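Local coordinates for protein beta subunit of photoactivated adenylyl cyclase (Beggiatoa sp. PS, PDB 5M2A) that probably converts ATP to cyclic AMP under blue-light control, coupling a flavin-binding BLUF photoreceptor domain to an adenylyl cyclase domain, at residues 108-111 and 112-115; 123-126 and 127-131; 170-173 and 174-177; 178-181 and 182-186. All blocks are in the same frame, centred on the assembly; numbering follows the deposited sequence.

Contact 1 (108-111 and 112-115); sequences MIQP and IKSL
Three i to i+4 backbone bonds join 108-111 to 112-115 in the opening turns of helix 110-129: Lys113 N to Ile109 O, Ser114 N to Gln110 O at 2.8 Å, and Leu115 N to Pro111 O. The first is nearly straight, with an N-H...O angle of 171°. Pro111 has no N-H to give, which suits the first turn of a helix, where backbone N-H groups have no carbonyl partner in earlier turns. Side chains meet mainly at Lys113. Its CG lies anti to the backbone N (chi1 172°) and the chain beyond is extended, which carries it back alongside Gln110. The two side chains run the same way, and NZ stays 3.9 Å from Gln110 NE2. Both polar ends bond to the O of Asn104, and Gln110 NE2 also to the O of Glu106, so the amide and the ammonium group share a backbone acceptor before the helix. Lys113 CD also touches the CD1 methyl of Ile109 at 4.1 Å, where the two side chains cross at a slant. Ile112 leaves the helix on a neighbouring flank and sets its CD1 3.4 Å from Met108 O. Ile112 packs on Ile112 of the second subunit, and Pro111 on Phe91 of that subunit. This is the N-terminal end of a helix at a dimer interface, tied by side chains to the loop that leads into it.

Contact 2 (123-126 and 127-131); sequences HRVL and EKYMP
The C-terminal turns of helix 110-129, which follows the BLUF sheet, carry a His-carboxylate hydrogen bond and a salt bridge that meet on Glu127. OE1 of Glu127 accepts from His123 ND1 at 2.7 Å and from Arg124 NE at 3.0 Å. The two donors reach it from opposite faces of the carboxylate plane, the histidine on the anti side and the arginine on the syn side. Arg124 NH1 completes a side-on grip by bonding OE2 on its syn lone pair at 2.7 Å. Three bonds thus fix the carboxylate. The imidazole meets OE1 in its own ring plane, and ring and carboxylate planes stand 67° apart. Bends at chi2 and chi3 bring NE and NH1 of Arg124 round to Glu127, whose extended chain reaches back along the helix to meet them. The cluster lies against the BLUF sheet: Arg124 and Glu127 touch Ile11 and Leu78, and Arg124 NH2 bonds Asn76 O. His123 NE2 bonds Ser122 OG of the second subunit, which holds the ring at both nitrogens. Further on the helix is weakly bonded and its bonds become i to i+3. Lys128 N bonds Val125 O at 2.9 Å and Tyr129 N bonds Leu126 O at 3.0 Å. The Tyr129 ring turns its edge to Val125 O, and its CE1 touches Val125 CG1 at 4.2 Å. Tyr129 OH bonds Asn260 OD1 of the second subunit.

Contact 3 (170-173 and 174-177); sequences KLPV and NEVV
Pro172 O receives two backbone N-H groups, Val176 N at 3.1 Å and Glu175 N at 2.9 Å. The Val176 bond is the sounder, with an N-H...O angle of 157°. The Glu175 bond is weak, bent to 125°. Pro172 is the N-cap residue of helix 173-193, and its carbonyl begins the i to i+4 series. Val177 N continues it to Val173 O at 3.0 Å. The side chains meet at spacings of three to five residues. The Pro172 ring lies beside the Glu175 chain, both pointing the same way, with CG of the ring 3.5 Å from Glu175 CG. Glu175 is bent at chi2 (-62°), and its carboxylate leads off from the proline while the methylenes stay against the ring. Before the cap, Leu171 directs its CB toward the helix and meets the CG2 methyl of Val176 at 3.6 Å. This CG2 sits beside the backbone N of Val176, on the side facing the incoming chain. In one of the two modelled conformers of Val173, CG2 comes within 4.3 Å of Val177 CG2, so this touch is doubtful. The contact thus turns the chain from helix 164-170 into helix 173-193 in the cyclase domain. Leu171 also packs on Leu349 of helix 338-349 and on Pro241, Val176 reaches Phe164 and Thr168 of helix 164-170, and Val173 and Val176 meet Ile257 on strand 247-258 of the second subunit.

Contact 4 (178-181 and 182-186); sequences ILVN and RYFSI
One face of the Phe184 ring is covered by the CG1 methyl of Val180, a CH-pi contact with 3.7 Å from CG1 to the ring centroid. The methyl stands 21° off the ring normal, shifted toward the rim, and is nearest to CE2 at 3.5 Å. The ring also stacks with that of Phe201. CG1 is anti to the backbone N of Val180 (chi1 178°), which points it along the helix to the residue one turn on. The two side chains lie side by side, pointing the same way. This is an i to i+4 pair in the middle of helix 173-193 of the cyclase domain. The backbone bond under it, Phe184 N to Val180 O, measures 2.8 Å and is nearly straight. Met261 of the second subunit packs against both Val180 and Phe184, so the pair belongs to the dimer interface. Tyr183 leaves the helix in another direction, toward the sheet. Its side chain packs on Ile161 and Val206, and its OH hydrogen-bonds with Thr247 OG1 and Ser159 OG. Tyr183 N bonds Leu179 O at 3.1 Å. Ser185 N bonds Asn181 O at 2.8 Å, while the amide oxygen OD1 of Asn181 accepts from Gly262 N of the second subunit.

All four contacts are local and follow one another along the chain; none closes a long loop, and none nests in or crosses another. Contact 1 opens helix 110-129 and contact 2 closes it, with their centres about 24 Å apart. This helix leads from the BLUF sheet toward helix 132-139 and the cyclase domain. Contact 3 then makes the turn from helix 164-170 into helix 173-193, and contact 4 continues directly on that helix, its centre about 12 Å further on. Contacts 2 and 4 are about 18 Å apart between centres and do not touch. Every contact reaches the second subunit, so both helices take part in the dimer interface.

Contact 1 (108-111 and 112-115)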
# COMPACT_ATOMS: atom_id res chain seq x y z
N MET A 108 2.61 6.11 37.13
CA MET A 108 3.72 6.58 36.31
C MET A 108 4.00 5.68 35.10
O MET A 108 4.67 6.12 34.17
CB MET A 108 4.99 6.71 37.15
CG MET A 108 4.95 7.87 38.15
SD MET A 108 4.52 9.45 37.38
CE MET A 108 5.79 9.59 36.12
N ILE A 109 3.50 4.45 35.10
CA ILE A 109 3.67 3.61 33.92
C ILE A 109 2.48 3.70 32.96
O ILE A 109 2.61 3.28 31.80
CB ILE A 109 3.90 2.13 34.29
CG1 ILE A 109 2.72 1.57 35.09
CG2 ILE A 109 5.21 1.96 35.03
CD1 ILE A 109 1.62 0.93 34.25
N GLN A 110 1.34 4.21 33.41
CA GLN A 110 0.18 4.33 32.52
C GLN A 110 0.49 5.06 31.21
O GLN A 110 -0.04 4.62 30.17
CB GLN A 110 -0.98 5.02 33.26
CG GLN A 110 -1.57 4.20 34.39
CD GLN A 110 -2.02 2.82 33.94
OE1 GLN A 110 -2.78 2.68 32.98
NE2 GLN A 110 -1.54 1.79 34.63
N PRO A 111 1.29 6.13 31.17
CA PRO A 111 1.58 6.75 29.86
C PRO A 111 2.28 5.81 28.90
O PRO A 111 1.88 5.71 27.73
CB PRO A 111 2.45 7.96 30.23
CG PRO A 111 2.14 8.26 31.65
CD PRO A 111 1.86 6.93 32.29
N ILE A 112 3.31 5.11 29.36
CA ILE A 112 4.04 4.20 28.47
C ILE A 112 3.15 3.03 28.07
O ILE A 112 3.17 2.57 26.92
CB ILE A 112 5.35 3.73 29.14
CG1 ILE A 112 6.18 4.92 29.63
CG2 ILE A 112 6.16 2.91 28.16
CD1 ILE A 112 5.98 5.27 31.10
N LYS A 113 2.37 2.50 29.02
CA LYS A 113 1.45 1.42 28.71
C LYS A 113 0.41 1.85 27.67
O LYS A 113 0.08 1.09 26.75
CB LYS A 113 0.77 0.95 30.00
CG LYS A 113 -0.36 -0.04 29.85
CD LYS A 113 -0.86 -0.44 31.24
CE LYS A 113 -2.25 -1.06 31.20
NZ LYS A 113 -2.74 -1.35 32.58
N SER A 114 -0.11 3.07 27.81
CA SER A 114 -1.10 3.55 26.85
C SER A 114 -0.49 3.72 25.46
O SER A 114 -1.07 3.28 24.46
CB SER A 114 -1.69 4.87 27.33
OG SER A 114 -2.76 5.29 26.50
N LEU A 115 0.68 4.35 25.39
CA LEU A 115 1.35 4.53 24.10
C LEU A 115 1.63 3.19 23.43
O LEU A 115 1.40 3.02 22.23
CB LEU A 115 2.64 5.32 24.29
CG LEU A 115 2.41 6.76 24.75
CD1 LEU A 115 3.71 7.38 25.24
CD2 LEU A 115 1.83 7.59 23.62

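Contact 2 (123-126 and 127-131)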
# COMPACT_ATOMS: atom_id res chain seq x y z
N HIS A 123 -0.06 -0.20 14.47
CA HIS A 123 0.87 -0.98 13.68
C HIS A 123 0.17 -2.14 12.98
O HIS A 123 0.38 -2.39 11.79
CB HIS A 123 2.00 -1.49 14.59
CG HIS A 123 3.17 -2.11 13.87
ND1 HIS A 123 3.14 -3.38 13.35
CD2 HIS A 123 4.41 -1.63 13.63
CE1 HIS A 123 4.31 -3.66 12.80
NE2 HIS A 123 5.10 -2.61 12.96
N ARG A 124 -0.70 -2.84 13.71
CA ARG A 124 -1.37 -4.00 13.15
C ARG A 124 -2.34 -3.61 12.04
O ARG A 124 -2.59 -4.41 11.13
CB ARG A 124 -2.11 -4.79 14.24
CG ARG A 124 -1.23 -5.11 15.45
CD ARG A 124 -1.03 -6.60 15.59
NE ARG A 124 -0.12 -7.14 14.59
CZ ARG A 124 0.18 -8.42 14.49
NH1 ARG A 124 1.01 -8.84 13.54
NH2 ARG A 124 -0.35 -9.30 15.33
N VAL A 125 -2.89 -2.40 12.10
CA VAL A 125 -3.71 -1.91 10.99
C VAL A 125 -2.85 -1.66 9.77
O VAL A 125 -3.13 -2.16 8.67
CB VAL A 125 -4.46 -0.63 11.41
CG1 VAL A 125 -5.15 -0.03 10.18
CG2 VAL A 125 -5.50 -0.95 12.47
N LEU A 126 -1.77 -0.89 9.94
CA LEU A 126 -0.86 -0.59 8.84
C LEU A 126 -0.33 -1.84 8.16
O LEU A 126 -0.15 -1.84 6.94
CB LEU A 126 0.31 0.25 9.34
CG LEU A 126 0.08 1.62 9.98
CD1 LEU A 126 1.33 2.46 9.84
CD2 LEU A 126 -1.11 2.35 9.40
N GLU A 127 -0.05 -2.91 8.93
CA GLU A 127 0.41 -4.17 8.34
C GLU A 127 -0.50 -4.65 7.23
O GLU A 127 -0.04 -5.25 6.25
CB GLU A 127 0.48 -5.27 9.40
CG GLU A 127 1.67 -5.15 10.34
CD GLU A 127 1.49 -6.04 11.54
OE1 GLU A 127 1.58 -5.54 12.69
OE2 GLU A 127 1.22 -7.25 11.34
N LYS A 128 -1.81 -4.43 7.38
CA LYS A 128 -2.73 -4.93 6.37
C LYS A 128 -2.56 -4.22 5.03
O LYS A 128 -2.88 -4.81 3.99
CB LYS A 128 -4.17 -4.79 6.85
CG LYS A 128 -4.45 -5.47 8.18
CD LYS A 128 -5.93 -5.41 8.50
CE LYS A 128 -6.24 -6.11 9.81
NZ LYS A 128 -5.75 -7.50 9.78
N TYR A 129 -2.10 -2.98 5.02
CA TYR A 129 -1.95 -2.24 3.77
C TYR A 129 -0.60 -2.49 3.09
O TYR A 129 -0.38 -1.98 1.99
CB TYR A 129 -2.12 -0.74 4.01
CG TYR A 129 -3.54 -0.34 4.35
CD1 TYR A 129 -4.03 -0.49 5.64
CD2 TYR A 129 -4.39 0.18 3.37
CE1 TYR A 129 -5.33 -0.14 5.95
CE2 TYR A 129 -5.69 0.53 3.68
CZ TYR A 129 -6.15 0.38 4.97
OH TYR A 129 -7.44 0.73 5.28
N MET A 130 0.29 -3.24 3.71
CA MET A 130 1.61 -3.41 3.12
C MET A 130 1.56 -4.41 1.97
O MET A 130 0.78 -5.36 1.99
CB MET A 130 2.59 -3.91 4.17
CG MET A 130 2.71 -2.98 5.37
SD MET A 130 3.13 -1.30 4.88
CE MET A 130 4.75 -1.53 4.39
N PRO A 131 2.38 -4.22 0.94
CA PRO A 131 2.61 -5.30 -0.03
C PRO A 131 3.22 -6.48 0.70
O PRO A 131 3.96 -6.31 1.67
CB PRO A 131 3.59 -4.69 -1.04
CG PRO A 131 3.53 -3.19 -0.81
CD PRO A 131 3.17 -3.01 0.64

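Contact 3 (170-173 and 174-177)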
# COMPACT_ATOMS: atom_id res chain seq x y z
N LYS A 170 -24.87 0.10 -12.56
CA LYS A 170 -26.21 -0.30 -12.16
C LYS A 170 -26.36 -0.57 -10.66
O LYS A 170 -27.49 -0.59 -10.17
CB LYS A 170 -26.63 -1.55 -12.94
CG LYS A 170 -26.69 -1.36 -14.45
CD LYS A 170 -27.35 -0.04 -14.81
CE LYS A 170 -27.78 0.01 -16.26
NZ LYS A 170 -29.19 -0.48 -16.44
N LEU A 171 -25.27 -0.79 -9.93
CA LEU A 171 -25.47 -1.16 -8.53
C LEU A 171 -25.24 0.03 -7.61
O LEU A 171 -24.45 0.92 -7.93
CB LEU A 171 -24.50 -2.28 -8.14
CG LEU A 171 -24.79 -3.66 -8.73
CD1 LEU A 171 -23.65 -4.58 -8.38
CD2 LEU A 171 -26.12 -4.18 -8.20
N PRO A 172 -25.92 0.10 -6.47
CA PRO A 172 -25.59 1.14 -5.49
C PRO A 172 -24.19 0.92 -4.93
O PRO A 172 -23.69 -0.20 -4.87
CB PRO A 172 -26.66 0.98 -4.40
CG PRO A 172 -27.20 -0.41 -4.59
CD PRO A 172 -27.08 -0.71 -6.06
N VAL A 173 -23.58 2.03 -4.50
CA VAL A 173 -22.17 1.99 -4.10
C VAL A 173 -21.94 0.95 -3.01
O VAL A 173 -20.97 0.19 -3.06
CB VAL A 173 -21.68 3.39 -3.67
CG1 VAL A 173 -22.68 4.08 -2.77
CG2 VAL A 173 -20.32 3.29 -2.98
N ASN A 174 -22.82 0.87 -2.01
CA ASN A 174 -22.59 -0.08 -0.92
C ASN A 174 -22.58 -1.51 -1.43
O ASN A 174 -21.82 -2.35 -0.92
CB ASN A 174 -23.64 0.13 0.18
CG ASN A 174 -23.51 1.49 0.85
OD1 ASN A 174 -22.47 2.13 0.76
ND2 ASN A 174 -24.57 1.93 1.52
N GLU A 175 -23.39 -1.81 -2.45
CA GLU A 175 -23.42 -3.16 -3.00
C GLU A 175 -22.18 -3.46 -3.83
O GLU A 175 -21.70 -4.60 -3.85
CB GLU A 175 -24.69 -3.36 -3.83
CG GLU A 175 -25.96 -3.30 -3.00
CD GLU A 175 -26.02 -4.40 -1.96
OE1 GLU A 175 -25.65 -5.55 -2.28
OE2 GLU A 175 -26.43 -4.11 -0.82
N VAL A 176 -21.66 -2.46 -4.54
CA VAL A 176 -20.41 -2.66 -5.28
C VAL A 176 -19.27 -2.96 -4.31
O VAL A 176 -18.43 -3.83 -4.56
CB VAL A 176 -20.10 -1.43 -6.15
CG1 VAL A 176 -18.68 -1.52 -6.74
CG2 VAL A 176 -21.13 -1.26 -7.26
N VAL A 177 -19.23 -2.23 -3.19
CA VAL A 177 -18.15 -2.40 -2.23
C VAL A 177 -18.17 -3.81 -1.63
O VAL A 177 -17.13 -4.45 -1.50
CB VAL A 177 -18.26 -1.31 -1.14
CG1 VAL A 177 -17.37 -1.67 0.07
CG2 VAL A 177 -17.87 0.04 -1.73

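Contact 4 (178-181 and 182-186)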
# COMPACT_ATOMS: atom_id res chain seq x y z
N ILE A 178 -19.35 -4.29 -1.24
CA ILE A 178 -19.46 -5.66 -0.73
C ILE A 178 -18.94 -6.65 -1.76
O ILE A 178 -18.20 -7.59 -1.44
CB ILE A 178 -20.91 -5.96 -0.33
CG1 ILE A 178 -21.29 -5.19 0.93
CG2 ILE A 178 -21.15 -7.46 -0.17
CD1 ILE A 178 -22.82 -5.03 1.11
N LEU A 179 -19.32 -6.44 -3.02
CA LEU A 179 -18.92 -7.37 -4.07
C LEU A 179 -17.42 -7.33 -4.30
O LEU A 179 -16.78 -8.38 -4.44
CB LEU A 179 -19.69 -7.04 -5.35
CG LEU A 179 -19.34 -7.83 -6.61
CD1 LEU A 179 -20.58 -8.08 -7.44
CD2 LEU A 179 -18.30 -7.10 -7.45
N VAL A 180 -16.83 -6.13 -4.36
CA VAL A 180 -15.40 -6.04 -4.62
C VAL A 180 -14.60 -6.57 -3.44
O VAL A 180 -13.60 -7.28 -3.62
CB VAL A 180 -15.02 -4.58 -4.96
CG1 VAL A 180 -13.53 -4.48 -5.20
CG2 VAL A 180 -15.75 -4.13 -6.24
N ASN A 181 -15.03 -6.27 -2.21
CA ASN A 181 -14.35 -6.84 -1.04
C ASN A 181 -14.36 -8.36 -1.06
O ASN A 181 -13.38 -9.00 -0.66
CB ASN A 181 -14.98 -6.34 0.26
CG ASN A 181 -14.58 -4.92 0.60
OD1 ASN A 181 -13.54 -4.44 0.16
ND2 ASN A 181 -15.40 -4.24 1.41
N ARG A 182 -15.47 -8.96 -1.48
CA ARG A 182 -15.55 -10.42 -1.51
C ARG A 182 -14.59 -10.98 -2.54
O ARG A 182 -13.87 -11.96 -2.29
CB ARG A 182 -16.98 -10.87 -1.81
CG ARG A 182 -17.17 -12.38 -1.73
CD ARG A 182 -16.86 -12.91 -0.33
NE ARG A 182 -17.20 -14.33 -0.20
CZ ARG A 182 -18.42 -14.77 0.09
NH1 ARG A 182 -19.41 -13.91 0.27
NH2 ARG A 182 -18.66 -16.08 0.20
N TYR A 183 -14.56 -10.35 -3.72
CA TYR A 183 -13.63 -10.72 -4.78
C TYR A 183 -12.18 -10.59 -4.31
O TYR A 183 -11.38 -11.52 -4.46
CB TYR A 183 -13.89 -9.83 -5.99
CG TYR A 183 -12.94 -10.08 -7.12
CD1 TYR A 183 -13.01 -11.27 -7.84
CD2 TYR A 183 -11.99 -9.14 -7.46
CE1 TYR A 183 -12.13 -11.52 -8.87
CE2 TYR A 183 -11.11 -9.37 -8.51
CZ TYR A 183 -11.19 -10.57 -9.20
OH TYR A 183 -10.33 -10.80 -10.23
N PHE A 184 -11.84 -9.45 -3.72
CA PHE A 184 -10.49 -9.29 -3.17
C PHE A 184 -10.17 -10.32 -2.10
O PHE A 184 -9.05 -10.86 -2.06
CB PHE A 184 -10.32 -7.88 -2.60
CG PHE A 184 -10.21 -6.81 -3.64
CD1 PHE A 184 -10.03 -7.11 -4.99
CD2 PHE A 184 -10.27 -5.47 -3.26
CE1 PHE A 184 -9.92 -6.09 -5.95
CE2 PHE A 184 -10.16 -4.45 -4.19
CZ PHE A 184 -9.99 -4.76 -5.55
N SER A 185 -11.11 -10.58 -1.18
CA SER A 185 -10.87 -11.56 -0.13
C SER A 185 -10.55 -12.92 -0.71
O SER A 185 -9.62 -13.60 -0.25
CB SER A 185 -12.09 -11.64 0.79
OG SER A 185 -11.86 -12.53 1.87
N ILE A 186 -11.30 -13.34 -1.72
CA ILE A 186 -11.09 -14.65 -2.33
C ILE A 186 -9.74 -14.70 -3.03
O ILE A 186 -8.96 -15.63 -2.85
CB ILE A 186 -12.23 -14.96 -3.32
CG1 ILE A 186 -13.52 -15.24 -2.56
CG2 ILE A 186 -11.86 -16.15 -4.23
CD1 ILE A 186 -14.77 -15.21 -3.45